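Local coordinates for type III Pentaketide Synthase (Neurospora crassa, PDB 3EUO), which acts as a type III pentaketide synthase of the chalcone/stilbene synthase family, probably building its product by acyl transfer, at residues Gly9-Pro13 with Ser202-Ser206; Leu25-His30 with Val181-Glu186; Cys157-Thr161 with Leu210-Ile214; Asn231-Ser237 with Gly368-Glu372; Asp290-His296 with Lys357-Cys363. All coordinates share one frame; numbering follows the deposited sequence.

Contact 1: Gly9-Pro13 with Ser202-Ser206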
# COMPACT_ATOMS: atom_id res chain seq x y z
N GLY A 9 10.67 -13.45 -12.85
CA GLY A 9 10.46 -12.88 -14.17
C GLY A 9 10.75 -11.40 -14.17
O GLY A 9 10.49 -10.70 -13.18
N VAL A 10 11.28 -10.91 -15.29
CA VAL A 10 11.65 -9.51 -15.43
C VAL A 10 11.24 -9.07 -16.82
O VAL A 10 11.43 -9.80 -17.79
CB VAL A 10 13.17 -9.31 -15.23
CG1 VAL A 10 13.56 -7.83 -15.41
CG2 VAL A 10 13.61 -9.81 -13.85
N GLN A 11 10.67 -7.87 -16.91
CA GLN A 11 10.34 -7.30 -18.21
C GLN A 11 10.67 -5.82 -18.24
O GLN A 11 9.97 -4.99 -17.64
CB GLN A 11 8.87 -7.54 -18.58
CG GLN A 11 8.50 -7.05 -19.97
CD GLN A 11 9.17 -7.85 -21.08
OE1 GLN A 11 9.43 -9.04 -20.95
NE2 GLN A 11 9.45 -7.18 -22.20
N TYR A 12 11.76 -5.50 -18.93
CA TYR A 12 12.10 -4.12 -19.21
C TYR A 12 11.30 -3.66 -20.43
O TYR A 12 10.93 -4.48 -21.27
CB TYR A 12 13.61 -3.98 -19.46
CG TYR A 12 14.45 -4.03 -18.20
CD1 TYR A 12 14.56 -2.92 -17.36
CD2 TYR A 12 15.16 -5.19 -17.85
CE1 TYR A 12 15.34 -2.96 -16.20
CE2 TYR A 12 15.94 -5.24 -16.69
CZ TYR A 12 16.03 -4.12 -15.87
OH TYR A 12 16.80 -4.16 -14.72
N PRO A 13 11.01 -2.35 -20.51
CA PRO A 13 10.34 -1.79 -21.69
C PRO A 13 11.25 -1.79 -22.93
O PRO A 13 12.43 -2.15 -22.82
CB PRO A 13 9.99 -0.37 -21.25
CG PRO A 13 10.97 -0.05 -20.17
CD PRO A 13 11.27 -1.32 -19.49
N SER A 202 14.99 4.65 -14.00
CA SER A 202 14.53 3.94 -15.18
C SER A 202 13.25 3.15 -14.89
O SER A 202 12.75 3.13 -13.75
CB SER A 202 15.64 3.00 -15.67
OG SER A 202 15.99 2.05 -14.67
N ASP A 203 12.74 2.47 -15.92
CA ASP A 203 11.45 1.78 -15.90
C ASP A 203 11.66 0.27 -15.99
O ASP A 203 12.52 -0.19 -16.75
CB ASP A 203 10.56 2.23 -17.07
CG ASP A 203 10.41 3.74 -17.16
OD1 ASP A 203 10.61 4.43 -16.14
OD2 ASP A 203 10.09 4.23 -18.26
N CYS A 204 10.88 -0.48 -15.23
CA CYS A 204 10.99 -1.94 -15.20
C CYS A 204 9.84 -2.56 -14.43
O CYS A 204 9.24 -1.92 -13.57
CB CYS A 204 12.30 -2.36 -14.52
SG CYS A 204 12.66 -4.15 -14.58
N ALA A 205 9.55 -3.82 -14.75
CA ALA A 205 8.71 -4.62 -13.86
C ALA A 205 9.42 -5.92 -13.60
O ALA A 205 10.08 -6.46 -14.48
CB ALA A 205 7.34 -4.86 -14.46
N SER A 206 9.29 -6.43 -12.38
CA SER A 206 9.91 -7.69 -12.02
C SER A 206 9.04 -8.40 -11.01
O SER A 206 8.32 -7.76 -10.25
CB SER A 206 11.30 -7.47 -11.46
OG SER A 206 11.25 -6.64 -10.31
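Tyr12 CG is turned opposite its own carbonyl carbon (chi1 -76°) and Cys204 SG opposite its own backbone N (chi1 -174°), and these two rotations set the thiol over one face of the phenol ring. The pair closes the end of an antiparallel strand pairing, 4-11 with 204-211, in the N-terminal half's mixed sheet of the thiolase-like fold. SG stands 3.6 Å from the centroid of the Tyr12 ring, 20° off its normal, a sulfur-aromatic contact displaced toward CE1. Gln11 and Ala205 form the hydrogen-bonded pair: Gln11 N gives to Ala205 O at 2.9 Å, and Ala205 N to Gln11 O at 3.1 Å. Val10 and Ser206 follow as a non-hydrogen-bonded pair, and on that same face Val10 CG1 rests 3.9 Å from Cys204 SG. The Tyr12 hydroxyl reaches past the contact to Ser337, and His327 stacks on the ring. A leucine in place of Tyr12 would probably leave the Cys204 sulfur without its aromatic face and the Ser337 hydroxyl without this partner. Asp203, whose carboxylate is held by Thr178, Ser177 and Ile54, turns its buried carbonyl to Pro13, where Asp203 O lies 3.2 Å from Pro13 CD.

Contact 2: Leu25-His30 with Val181-Glu186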
# COMPACT_ATOMS: atom_id res chain seq x y z
N LEU A 25 16.07 16.53 -24.23
CA LEU A 25 14.85 17.08 -23.65
C LEU A 25 15.11 18.36 -22.90
O LEU A 25 14.28 19.26 -22.91
CB LEU A 25 14.18 16.05 -22.73
CG LEU A 25 13.45 14.94 -23.47
CD1 LEU A 25 13.15 13.79 -22.50
CD2 LEU A 25 12.17 15.46 -24.14
N SER A 26 16.25 18.44 -22.23
CA SER A 26 16.60 19.64 -21.48
C SER A 26 16.68 20.82 -22.45
O SER A 26 16.03 21.86 -22.24
CB SER A 26 17.93 19.48 -20.76
OG SER A 26 18.22 20.66 -20.03
N LYS A 27 17.45 20.63 -23.52
CA LYS A 27 17.66 21.68 -24.52
C LYS A 27 16.36 22.08 -25.21
O LYS A 27 16.13 23.26 -25.50
CB LYS A 27 18.70 21.24 -25.56
CG LYS A 27 18.87 22.26 -26.69
CD LYS A 27 19.66 21.72 -27.87
CE LYS A 27 20.98 22.45 -28.01
NZ LYS A 27 21.42 22.44 -29.44
N ARG A 28 15.50 21.10 -25.47
CA ARG A 28 14.21 21.36 -26.09
C ARG A 28 13.33 22.26 -25.23
O ARG A 28 12.64 23.12 -25.75
CB ARG A 28 13.51 20.04 -26.42
CG ARG A 28 12.29 20.18 -27.32
CD ARG A 28 11.74 18.81 -27.69
NE ARG A 28 12.59 18.12 -28.66
CZ ARG A 28 12.67 16.80 -28.79
NH1 ARG A 28 11.97 16.00 -28.00
NH2 ARG A 28 13.47 16.27 -29.71
N TYR A 29 13.37 22.09 -23.90
CA TYR A 29 12.39 22.78 -23.04
C TYR A 29 12.91 23.84 -22.10
O TYR A 29 12.11 24.58 -21.51
CB TYR A 29 11.51 21.76 -22.31
CG TYR A 29 10.67 21.01 -23.30
CD1 TYR A 29 9.59 21.64 -23.93
CD2 TYR A 29 10.99 19.71 -23.68
CE1 TYR A 29 8.83 20.98 -24.87
CE2 TYR A 29 10.24 19.04 -24.62
CZ TYR A 29 9.16 19.68 -25.22
OH TYR A 29 8.42 19.03 -26.17
N HIS A 30 14.23 23.95 -21.95
CA HIS A 30 14.81 24.92 -21.02
C HIS A 30 16.07 25.58 -21.53
O HIS A 30 16.94 24.92 -22.10
CB HIS A 30 15.06 24.28 -19.65
CG HIS A 30 13.82 23.74 -19.01
ND1 HIS A 30 13.49 22.40 -19.02
CD2 HIS A 30 12.80 24.37 -18.37
CE1 HIS A 30 12.33 22.22 -18.41
NE2 HIS A 30 11.89 23.40 -18.01
N VAL A 181 10.44 12.97 -16.27
CA VAL A 181 11.59 13.77 -16.70
C VAL A 181 11.24 15.27 -16.81
O VAL A 181 12.00 16.11 -16.33
CB VAL A 181 12.25 13.21 -18.01
CG1 VAL A 181 11.27 13.22 -19.17
CG2 VAL A 181 13.54 13.98 -18.36
N ARG A 182 10.09 15.60 -17.40
CA ARG A 182 9.71 17.01 -17.60
C ARG A 182 9.46 17.73 -16.27
O ARG A 182 9.80 18.91 -16.13
CB ARG A 182 8.49 17.14 -18.53
CG ARG A 182 8.79 16.86 -20.02
CD ARG A 182 9.55 18.02 -20.67
NE ARG A 182 8.82 19.29 -20.55
CZ ARG A 182 7.84 19.68 -21.37
NH1 ARG A 182 7.45 18.90 -22.37
NH2 ARG A 182 7.23 20.84 -21.16
N SER A 183 8.87 17.01 -15.31
CA SER A 183 8.64 17.54 -13.97
C SER A 183 9.97 17.85 -13.29
O SER A 183 10.14 18.91 -12.68
CB SER A 183 7.86 16.52 -13.13
OG SER A 183 7.96 16.84 -11.75
N GLU A 184 10.91 16.92 -13.39
CA GLU A 184 12.23 17.12 -12.79
C GLU A 184 12.96 18.28 -13.45
O GLU A 184 13.53 19.13 -12.75
CB GLU A 184 13.04 15.82 -12.83
CG GLU A 184 12.58 14.78 -11.78
CD GLU A 184 12.80 15.26 -10.34
OE1 GLU A 184 13.91 15.75 -10.05
OE2 GLU A 184 11.87 15.14 -9.51
N LEU A 185 12.92 18.33 -14.78
CA LEU A 185 13.58 19.40 -15.52
C LEU A 185 13.03 20.77 -15.13
O LEU A 185 13.77 21.74 -15.01
CB LEU A 185 13.44 19.18 -17.04
CG LEU A 185 14.28 18.07 -17.68
CD1 LEU A 185 13.88 17.88 -19.12
CD2 LEU A 185 15.78 18.40 -17.59
N GLU A 186 11.72 20.83 -14.94
CA GLU A 186 11.06 22.07 -14.56
C GLU A 186 11.54 22.55 -13.19
O GLU A 186 11.81 23.73 -13.00
CB GLU A 186 9.54 21.91 -14.55
CG GLU A 186 8.84 23.16 -14.06
CD GLU A 186 7.37 23.21 -14.38
OE1 GLU A 186 6.58 23.41 -13.44
OE2 GLU A 186 7.01 23.06 -15.57
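The guanidinium of Arg182 lies flat on the ring of Tyr29, their planes 10° apart and their centres separated by 3.6 Å, a stacked cation-pi pair. NH1 sits over the middle of the ring, 3.4 Å from Tyr29 CZ, while NE and the CD methylene continue across CG and CD2. A bend in the arginine chain at chi2 (-75°) and again at chi3 folds the group back from its helix onto the tyrosine. Beside this pair Leu185 meets Leu25, Ser26 and His30: CD1 approaches Ser26 N at 4.0 Å and CD2 lies 4.0 Å from Ser26 CB, while the ring of His30 packs near the CB end of the leucine. Leu25 CD1 and Val181 CG1 meet at 3.9 Å. The second shell fixes the stack. Carbonyls of Val62 and Lys64 take hydrogen bonds from NH1, Pro65 O a weak one from NH2, and Asn63 binds the Tyr29 hydroxyl; Arg28 CG backs the opposite face of the ring. Helices 20-29 and 181-191 cross here at -62°, their local axes 10.6 Å apart. Met36 of helix 34-42 and Ile198 of helix 197-200 pack against Leu185, completing a small helical cluster.

Contact 3: Cys157-Thr161 with Leu210-Ile214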
# COMPACT_ATOMS: atom_id res chain seq x y z
N CYS A 157 2.95 -15.96 3.70
CA CYS A 157 3.17 -17.40 3.49
C CYS A 157 3.08 -18.15 4.81
O CYS A 157 2.40 -19.17 4.91
CB CYS A 157 4.53 -17.67 2.85
SG CYS A 157 4.59 -17.49 1.07
N LEU A 158 3.77 -17.64 5.82
CA LEU A 158 3.79 -18.31 7.13
C LEU A 158 2.42 -18.29 7.83
O LEU A 158 2.10 -19.18 8.64
CB LEU A 158 4.91 -17.75 8.02
CG LEU A 158 6.34 -18.05 7.56
CD1 LEU A 158 7.36 -17.33 8.41
CD2 LEU A 158 6.63 -19.56 7.57
N GLY A 159 1.60 -17.29 7.51
CA GLY A 159 0.22 -17.25 8.01
C GLY A 159 -0.58 -18.44 7.50
O GLY A 159 -1.35 -19.05 8.24
N HIS A 160 -0.37 -18.78 6.23
CA HIS A 160 -1.01 -19.96 5.65
C HIS A 160 -0.41 -21.24 6.19
O HIS A 160 -1.13 -22.21 6.45
CB HIS A 160 -0.99 -19.90 4.13
CG HIS A 160 -2.20 -19.24 3.55
ND1 HIS A 160 -2.81 -19.67 2.39
CD2 HIS A 160 -2.95 -18.21 4.01
CE1 HIS A 160 -3.86 -18.91 2.15
NE2 HIS A 160 -3.97 -18.01 3.11
N THR A 161 0.91 -21.24 6.39
CA THR A 161 1.59 -22.36 7.05
C THR A 161 0.97 -22.67 8.41
O THR A 161 0.71 -23.83 8.73
CB THR A 161 3.10 -22.10 7.19
OG1 THR A 161 3.66 -21.90 5.89
CG2 THR A 161 3.80 -23.29 7.84
N LEU A 210 6.81 -16.59 -4.39
CA LEU A 210 7.24 -17.12 -3.10
C LEU A 210 6.24 -18.18 -2.65
O LEU A 210 5.05 -17.89 -2.52
CB LEU A 210 7.36 -16.03 -2.03
CG LEU A 210 8.05 -16.44 -0.72
CD1 LEU A 210 9.55 -16.73 -0.94
CD2 LEU A 210 7.87 -15.37 0.35
N SER A 211 6.75 -19.39 -2.42
CA SER A 211 5.93 -20.50 -1.97
C SER A 211 6.25 -20.87 -0.53
O SER A 211 7.40 -20.73 -0.11
CB SER A 211 6.17 -21.72 -2.87
OG SER A 211 5.46 -22.86 -2.39
N ASN A 212 5.25 -21.37 0.20
CA ASN A 212 5.49 -21.91 1.55
C ASN A 212 5.70 -23.43 1.57
O ASN A 212 5.72 -24.04 2.64
CB ASN A 212 4.36 -21.51 2.51
CG ASN A 212 3.08 -22.28 2.27
OD1 ASN A 212 2.93 -22.98 1.26
ND2 ASN A 212 2.13 -22.16 3.21
N GLY A 213 5.81 -24.03 0.38
CA GLY A 213 6.16 -25.45 0.28
C GLY A 213 5.05 -26.45 0.61
O GLY A 213 5.19 -27.65 0.33
N ILE A 214 3.97 -25.97 1.22
CA ILE A 214 2.85 -26.86 1.55
C ILE A 214 2.11 -27.18 0.26
O ILE A 214 1.79 -26.29 -0.54
CB ILE A 214 1.89 -26.24 2.61
CG1 ILE A 214 2.64 -26.02 3.92
CG2 ILE A 214 0.67 -27.15 2.84
CD1 ILE A 214 1.82 -25.32 4.98
O HOH W 1 6.15 -22.97 5.17
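The last turns of helix 145-162 meet the end of strand 204-211 through Cys157, Thr161 and Asn212, where the strand leaves the sheet of the N-terminal half in two overlapping turns. Ser211 OG accepts the amide of Gly213 in an ST turn and is itself hydrogen-bonded to Glu216, and Asn212 OD1 accepts the amide of Ile214 in an Asx turn. Gly213 passes through them with positive phi, while Asn212 points its side chain at the helix. With CG set between backbone N and carbonyl carbon (chi1 74°), the amide runs alongside Thr161 in the reverse sense. Its ND2 is 3.1 Å from Thr161 OG1 and makes a weak hydrogen bond to Cys157 O at 3.5 Å. A water completes the link, taking the proton of Thr161 OG1 at 2.8 Å and donating to Asn212 O at 2.8 Å. The firmer partners of the amide lie in the loop after the helix: Ala167 N gives to OD1, and Lys165 O receives from ND2. One asparagine therefore ties helix, loop and strand end together. One turn earlier, the Cys157 thiol is directed at the strand, SG lying 3.6 Å from Leu210 O and 4.0 Å from Leu210 CD2, with Ile169 of the adjoining strand also against it. Ile214 CD1 lies 3.6 Å from Thr161 CA. Leu158, whose CB points away from the strand, packs on Arg163 of the second subunit. Helix 145-162 begins just after Cys143, modified to a sulfinic acid here and probably the nucleophile; such a helix, buried between the sheets of the two halves, is characteristic of the thiolase fold.

Contact 4: Asn231-Ser237 with Gly368-Glu372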
# COMPACT_ATOMS: atom_id res chain seq x y z
N ASN A 231 14.76 -5.74 8.84
CA ASN A 231 14.29 -4.44 8.41
C ASN A 231 14.53 -3.43 9.53
O ASN A 231 14.30 -3.73 10.70
CB ASN A 231 12.81 -4.49 8.00
CG ASN A 231 11.89 -4.83 9.15
OD1 ASN A 231 11.88 -5.96 9.63
ND2 ASN A 231 11.12 -3.85 9.60
N ARG A 232 15.02 -2.25 9.17
CA ARG A 232 15.32 -1.19 10.15
C ARG A 232 14.97 0.14 9.54
O ARG A 232 15.05 0.30 8.32
CB ARG A 232 16.81 -1.16 10.49
CG ARG A 232 17.34 -2.32 11.32
CD ARG A 232 17.64 -1.89 12.77
NE ARG A 232 18.01 -3.04 13.61
CZ ARG A 232 17.92 -3.08 14.94
NH1 ARG A 232 17.44 -2.05 15.62
NH2 ARG A 232 18.28 -4.18 15.60
N VAL A 233 14.62 1.11 10.39
CA VAL A 233 14.51 2.50 9.97
C VAL A 233 15.67 3.29 10.58
O VAL A 233 15.91 3.20 11.79
CB VAL A 233 13.16 3.12 10.39
CG1 VAL A 233 13.12 4.60 10.08
CG2 VAL A 233 12.01 2.40 9.69
N ILE A 234 16.41 4.01 9.75
CA ILE A 234 17.51 4.86 10.22
C ILE A 234 16.89 6.11 10.86
O ILE A 234 16.10 6.80 10.21
CB ILE A 234 18.49 5.25 9.07
CG1 ILE A 234 19.10 3.99 8.43
CG2 ILE A 234 19.58 6.21 9.59
CD1 ILE A 234 20.03 4.25 7.22
N PRO A 235 17.24 6.41 12.13
CA PRO A 235 16.55 7.50 12.82
C PRO A 235 16.81 8.86 12.17
O PRO A 235 17.90 9.09 11.63
CB PRO A 235 17.16 7.48 14.23
CG PRO A 235 17.82 6.15 14.35
CD PRO A 235 18.27 5.79 12.98
N ASP A 236 15.79 9.72 12.24
CA ASP A 236 15.86 11.13 11.84
C ASP A 236 16.46 11.36 10.44
O ASP A 236 17.34 12.20 10.24
CB ASP A 236 16.57 11.95 12.92
CG ASP A 236 15.94 11.77 14.29
OD1 ASP A 236 14.69 11.86 14.41
OD2 ASP A 236 16.68 11.53 15.26
N SER A 237 15.94 10.59 9.48
CA SER A 237 16.42 10.63 8.10
C SER A 237 15.29 10.75 7.07
O SER A 237 15.52 10.56 5.87
CB SER A 237 17.32 9.43 7.80
OG SER A 237 16.60 8.20 7.92
N GLY A 368 12.60 6.71 4.25
CA GLY A 368 12.42 6.30 5.65
C GLY A 368 13.40 7.01 6.58
O GLY A 368 12.98 7.76 7.46
N ILE A 369 14.71 6.76 6.42
CA ILE A 369 15.27 5.80 5.46
C ILE A 369 15.05 4.37 5.94
O ILE A 369 15.44 4.02 7.06
CB ILE A 369 16.80 6.02 5.24
CG1 ILE A 369 17.06 7.38 4.58
CG2 ILE A 369 17.40 4.88 4.38
CD1 ILE A 369 18.56 7.76 4.47
N ASN A 370 14.42 3.56 5.09
CA ASN A 370 14.19 2.14 5.39
C ASN A 370 15.31 1.30 4.82
O ASN A 370 15.69 1.48 3.67
CB ASN A 370 12.88 1.67 4.76
CG ASN A 370 11.65 2.20 5.47
OD1 ASN A 370 11.74 3.06 6.36
ND2 ASN A 370 10.49 1.69 5.09
N VAL A 371 15.82 0.37 5.64
CA VAL A 371 16.81 -0.60 5.20
C VAL A 371 16.18 -1.99 5.21
O VAL A 371 15.53 -2.37 6.19
CB VAL A 371 18.04 -0.61 6.14
CG1 VAL A 371 19.08 -1.60 5.63
CG2 VAL A 371 18.63 0.79 6.29
N GLU A 372 16.37 -2.73 4.12
CA GLU A 372 15.87 -4.09 4.00
C GLU A 372 17.04 -5.02 3.66
O GLU A 372 17.83 -4.71 2.77
CB GLU A 372 14.83 -4.20 2.88
CG GLU A 372 13.57 -3.36 3.09
CD GLU A 372 12.57 -3.95 4.09
OE1 GLU A 372 12.66 -5.15 4.44
OE2 GLU A 372 11.67 -3.21 4.52
O HOH W 2 13.90 8.45 9.82
O HOH W 3 13.86 9.12 4.06
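Ile234 packs its CD1 into the angle between Val371 and Ile369, 3.8 Å from Val371 CG2 and 3.9 Å from Ile369 CG2. Ile234 and Ile369 run abreast, and with Val371 they turn to helix 258-277, where Leu261 and Ser265 receive them. Between the backbones, Arg232 and Val371 exchange two hydrogen bonds, the one from Val371 N to Arg232 O nearly straight at 2.8 Å, and Ile234 N adds another to Ile369 O. Strands 224-233 and 370-378 thus run antiparallel as neighbours in the C-terminal half's sheet of the thiolase-like fold, and the chain enters the second of them through the Gly-Pro-Gly end of the segment that probably corresponds to the family's GFGPG loop, with a cis peptide before Ile369. Across the sheet, Glu372 OE1 lies 3.6 Å from Asn231 CB while its carboxylate bridges to Arg151, and Arg232 forms salt bridges to Asp272 of its own chain and to Asp131 of the second subunit. Toward Pro235 and Asp236, the latter paired with Lys125 of the second subunit, the chains diverge and water fills in. One water accepts from Ser237 N and donates to Ile234 O and to Gly368 O, the last at 2.6 Å; another joins Gly368 N to Ser237 O. Ser237 OG, held between its backbone N and carbonyl carbon (chi1 63°), donates to Ile234 O at 2.7 Å and accepts from Ile369 N at 2.8 Å. Putting an alanine at Ser237 would probably leave the buried amide of Ile369 without its acceptor and let the turn drift from Gly368.

Contact 5: Asp290-His296 with Lys357-Cys363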
# COMPACT_ATOMS: atom_id res chain seq x y z
N ASP A 290 32.28 -13.96 2.12
CA ASP A 290 31.85 -15.34 1.87
C ASP A 290 30.59 -15.43 1.01
O ASP A 290 30.33 -16.46 0.40
CB ASP A 290 31.59 -16.10 3.18
CG ASP A 290 32.86 -16.35 3.99
OD1 ASP A 290 33.98 -16.32 3.43
OD2 ASP A 290 32.74 -16.61 5.21
N PHE A 291 29.80 -14.35 0.98
CA PHE A 291 28.50 -14.37 0.32
C PHE A 291 28.53 -13.68 -1.04
O PHE A 291 29.42 -12.87 -1.31
CB PHE A 291 27.44 -13.67 1.18
CG PHE A 291 27.28 -14.27 2.55
CD1 PHE A 291 26.34 -15.27 2.77
CD2 PHE A 291 28.07 -13.84 3.61
CE1 PHE A 291 26.19 -15.83 4.04
CE2 PHE A 291 27.92 -14.39 4.88
CZ PHE A 291 26.98 -15.40 5.09
N ASP A 292 27.55 -14.02 -1.87
CA ASP A 292 27.20 -13.18 -3.01
C ASP A 292 26.25 -12.12 -2.50
O ASP A 292 25.47 -12.37 -1.59
CB ASP A 292 26.55 -14.01 -4.12
CG ASP A 292 27.58 -14.62 -5.06
OD1 ASP A 292 28.69 -14.04 -5.20
OD2 ASP A 292 27.28 -15.67 -5.66
N TRP A 293 26.32 -10.93 -3.09
CA TRP A 293 25.58 -9.79 -2.60
C TRP A 293 24.68 -9.22 -3.69
O TRP A 293 25.15 -8.67 -4.70
CB TRP A 293 26.54 -8.72 -2.08
CG TRP A 293 27.06 -8.98 -0.70
CD1 TRP A 293 28.01 -9.89 -0.33
CD2 TRP A 293 26.66 -8.30 0.49
NE1 TRP A 293 28.23 -9.82 1.03
CE2 TRP A 293 27.41 -8.86 1.56
CE3 TRP A 293 25.74 -7.28 0.77
CZ2 TRP A 293 27.26 -8.42 2.88
CZ3 TRP A 293 25.60 -6.85 2.08
CH2 TRP A 293 26.36 -7.42 3.12
N ALA A 294 23.37 -9.38 -3.50
CA ALA A 294 22.39 -8.81 -4.40
C ALA A 294 22.00 -7.44 -3.82
O ALA A 294 21.04 -7.34 -3.05
CB ALA A 294 21.17 -9.72 -4.51
N MET A 295 22.76 -6.41 -4.17
CA MET A 295 22.49 -5.06 -3.69
C MET A 295 21.60 -4.31 -4.66
O MET A 295 21.77 -4.41 -5.87
CB MET A 295 23.81 -4.28 -3.53
CG MET A 295 23.65 -2.86 -3.00
SD MET A 295 23.32 -2.80 -1.22
CE MET A 295 24.55 -3.99 -0.67
N HIS A 296 20.64 -3.54 -4.13
CA HIS A 296 19.91 -2.61 -4.97
C HIS A 296 20.85 -1.45 -5.30
O HIS A 296 21.34 -0.77 -4.39
CB HIS A 296 18.65 -2.06 -4.30
CG HIS A 296 17.96 -1.01 -5.11
ND1 HIS A 296 17.89 0.31 -4.71
CD2 HIS A 296 17.36 -1.08 -6.32
CE1 HIS A 296 17.25 1.00 -5.64
NE2 HIS A 296 16.92 0.18 -6.62
N LYS A 357 28.45 -18.55 -4.96
CA LYS A 357 28.08 -18.75 -3.57
C LYS A 357 26.71 -19.38 -3.39
O LYS A 357 25.78 -19.11 -4.16
CB LYS A 357 28.19 -17.44 -2.79
CG LYS A 357 29.56 -16.77 -2.88
CD LYS A 357 30.72 -17.73 -2.58
CE LYS A 357 32.05 -17.00 -2.44
NZ LYS A 357 32.44 -16.26 -3.66
N GLU A 358 26.59 -20.21 -2.36
CA GLU A 358 25.36 -20.91 -2.02
C GLU A 358 24.41 -20.00 -1.24
O GLU A 358 23.22 -20.30 -1.11
CB GLU A 358 25.71 -22.14 -1.19
CG GLU A 358 24.68 -23.24 -1.24
CD GLU A 358 25.29 -24.63 -1.08
OE1 GLU A 358 26.54 -24.76 -1.13
OE2 GLU A 358 24.52 -25.59 -0.90
N TYR A 359 24.95 -18.91 -0.70
CA TYR A 359 24.18 -18.00 0.13
C TYR A 359 24.32 -16.57 -0.36
O TYR A 359 25.43 -16.12 -0.67
CB TYR A 359 24.57 -18.12 1.61
CG TYR A 359 24.27 -19.48 2.19
CD1 TYR A 359 23.04 -19.73 2.83
CD2 TYR A 359 25.19 -20.52 2.10
CE1 TYR A 359 22.75 -20.98 3.35
CE2 TYR A 359 24.90 -21.78 2.62
CZ TYR A 359 23.69 -22.00 3.25
OH TYR A 359 23.41 -23.24 3.77
N VAL A 360 23.19 -15.88 -0.42
CA VAL A 360 23.11 -14.57 -1.06
C VAL A 360 22.47 -13.59 -0.09
O VAL A 360 21.40 -13.86 0.48
CB VAL A 360 22.27 -14.64 -2.37
CG1 VAL A 360 22.29 -13.31 -3.11
CG2 VAL A 360 22.78 -15.75 -3.28
N VAL A 361 23.13 -12.46 0.11
CA VAL A 361 22.56 -11.40 0.94
C VAL A 361 21.88 -10.40 0.01
O VAL A 361 22.51 -9.89 -0.91
CB VAL A 361 23.65 -10.71 1.79
CG1 VAL A 361 23.06 -9.57 2.59
CG2 VAL A 361 24.32 -11.72 2.72
N GLY A 362 20.59 -10.15 0.26
CA GLY A 362 19.85 -9.13 -0.49
C GLY A 362 19.80 -7.87 0.35
O GLY A 362 19.65 -7.94 1.56
N CYS A 363 19.96 -6.71 -0.29
CA CYS A 363 19.95 -5.44 0.43
C CYS A 363 19.38 -4.32 -0.44
O CYS A 363 19.68 -4.23 -1.63
CB CYS A 363 21.36 -5.10 0.92
SG CYS A 363 21.45 -3.63 1.97
O HOH W 4 31.01 -13.99 -3.54
O HOH W 5 25.09 -17.06 -5.90
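The Val361 side chain runs along the indole of Trp293, its CG1 methyl covering one face, 3.9 Å from the centroid of the Trp293 six-membered ring and 17° off the normal, a CH-pi contact. The other methyl, CG2, comes obliquely to Phe291 at 3.9 Å from CG, while Tyr359 CB meets the edge of the Phe291 ring, 3.5 Å from CD1. Further along, the thioether of Met295, folded back at chi2 (76°), lays SD 3.7 Å from Cys363 CB. These groups pack on strands 292-295 and 359-366, parallel neighbours at the border of the sheet of the C-terminal half, with helix 258-277 behind Val361 and Phe291. Backbone bonds alternate in direction from Asp292 N to His296 N, the latter giving to Cys363 O at 2.8 Å; His296 NE2 makes a weak hydrogen bond to Asn329, a pairing consistent with the His and Asn of the family's Cys-His-Asn triad. At the opposite end Asp292 crosses Lys357 at about a right angle. Lys357 N comes to OD2 at 3.2 Å from above the carboxylate plane, whereas its ammonium, also hydrogen-bonded to Lys355 O, joins OD1 through a water, NZ and OD1 being 4.6 Å apart. A second water spans OD2 and Lys357 O, and Arg318 forms a salt bridge to OD1. So many donors round one buried carboxylate would probably keep Asp292 ionised.

Contacts 1 and 3 lie on the sheet of the N-terminal half and use opposite ends of strand 204-211, their centres about 26 Å apart; contacts 4 and 5 lie on that of the C-terminal half and meet where Glu372 O is 3.9 Å from Cys363 SG. Pairing of strands 4-11 and 224-233 joins the two sheets. Contact 2 stands apart, about 24 Å from contact 1 and 47 Å from contact 3 between centres. Contacts 3 and 4 both reach the second subunit. The modified Cys143 precedes the helix of contact 3, its neighbour Ser144 touches Asn370 and Glu372 of contact 4, and contact 5 ends at His296, which by family resemblance probably shares an active site with Cys143.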